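Local coordinates for extrinsic protein in photosystem II (Chaetoceros gracilis, PDB 4K7B) that is an extrinsic subunit of photosystem II in a marine centric diatom, where it probably binds the membrane-embedded core and supports oxygen evolution, at residues 3-6 and 7-10. Residues are numbered along the deposited sequence; the frame is centred on the assembly and turned at random.
Sequences AVSS and ATIN
Ser-5 and Thr-8 close a capping box at the start of helix 6-21, each side chain bonding to the other's backbone N-H. Ser-5 is the N-cap: its OG, lying between its own N and carbonyl carbon (chi1 69°), accepts from Thr-8 N at 3.1 Å. In return, Ser-5 N gives an almost straight bond to Thr-8 OG1, 3.0 Å long. Serine suits the cap because its short hydroxyl reaches forward to a first-turn N-H that lacks a preceding helical carbonyl as acceptor. Threonine suits the third helical position: its hydroxyl faces the cap residue's N-H, while its methyl CG2 rests 3.4 Å from Ser-5 OG. With alanine at Thr-8, Ser-5 N would probably lose its acceptor and the incoming chain would be freer to swing. Ser-6 opens the helix, its O accepting from Asn-10 N at 2.9 Å just as Ser-5 O accepts from Ile-9 N. Val-4 and Ile-9 both touch Pro-51 of a neighbouring loop. A small polar residue suits Ser-6's exposed place: with OG anti to the backbone N (chi1 -173°), the hydroxyl meets a water, and the same water, 2.9 Å from Asn-10 OD1, donates a weak bond to that oxygen.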
# COMPACT_ATOMS: atom_id res chain seq x y z
N ALA A 3 -15.13 -11.32 -17.26
CA ALA A 3 -14.57 -11.31 -15.91
C ALA A 3 -13.79 -10.03 -15.65
O ALA A 3 -13.49 -9.70 -14.51
CB ALA A 3 -13.68 -12.53 -15.70
N VAL A 4 -13.46 -9.32 -16.72
CA VAL A 4 -12.74 -8.06 -16.61
C VAL A 4 -13.56 -6.92 -17.20
O VAL A 4 -14.06 -7.01 -18.32
CB VAL A 4 -11.38 -8.13 -17.32
CG1 VAL A 4 -10.78 -6.74 -17.49
CG2 VAL A 4 -10.43 -9.05 -16.56
N SER A 5 -13.69 -5.83 -16.44
CA SER A 5 -14.49 -4.70 -16.87
C SER A 5 -13.96 -3.44 -16.22
O SER A 5 -13.07 -3.48 -15.38
CB SER A 5 -15.95 -4.90 -16.44
OG SER A 5 -16.08 -4.83 -15.03
N SER A 6 -14.53 -2.30 -16.61
CA SER A 6 -14.17 -1.05 -15.96
C SER A 6 -14.48 -1.13 -14.45
O SER A 6 -13.70 -0.64 -13.62
CB SER A 6 -14.90 0.10 -16.64
OG SER A 6 -14.46 1.35 -16.14
N ALA A 7 -15.58 -1.80 -14.11
CA ALA A 7 -15.96 -2.01 -12.72
C ALA A 7 -14.95 -2.86 -11.95
O ALA A 7 -14.65 -2.55 -10.80
CB ALA A 7 -17.34 -2.64 -12.63
N THR A 8 -14.45 -3.94 -12.54
CA THR A 8 -13.51 -4.78 -11.80
C THR A 8 -12.21 -4.03 -11.53
O THR A 8 -11.61 -4.14 -10.44
CB THR A 8 -13.22 -6.14 -12.50
OG1 THR A 8 -12.51 -5.94 -13.72
CG2 THR A 8 -14.52 -6.89 -12.77
N ILE A 9 -11.78 -3.24 -12.51
CA ILE A 9 -10.59 -2.42 -12.35
C ILE A 9 -10.79 -1.39 -11.25
O ILE A 9 -9.96 -1.27 -10.35
CB ILE A 9 -10.21 -1.71 -13.66
CG1 ILE A 9 -9.73 -2.74 -14.69
CG2 ILE A 9 -9.14 -0.65 -13.41
CD1 ILE A 9 -9.54 -2.15 -16.08
N ASN A 10 -11.89 -0.65 -11.30
CA ASN A 10 -12.16 0.32 -10.25
C ASN A 10 -12.32 -0.28 -8.86
O ASN A 10 -11.90 0.31 -7.87
CB ASN A 10 -13.39 1.18 -10.58
CG ASN A 10 -13.02 2.46 -11.26
OD1 ASN A 10 -12.01 2.53 -11.97
ND2 ASN A 10 -13.83 3.51 -11.04
O HOH W 1 -13.04 2.75 -14.65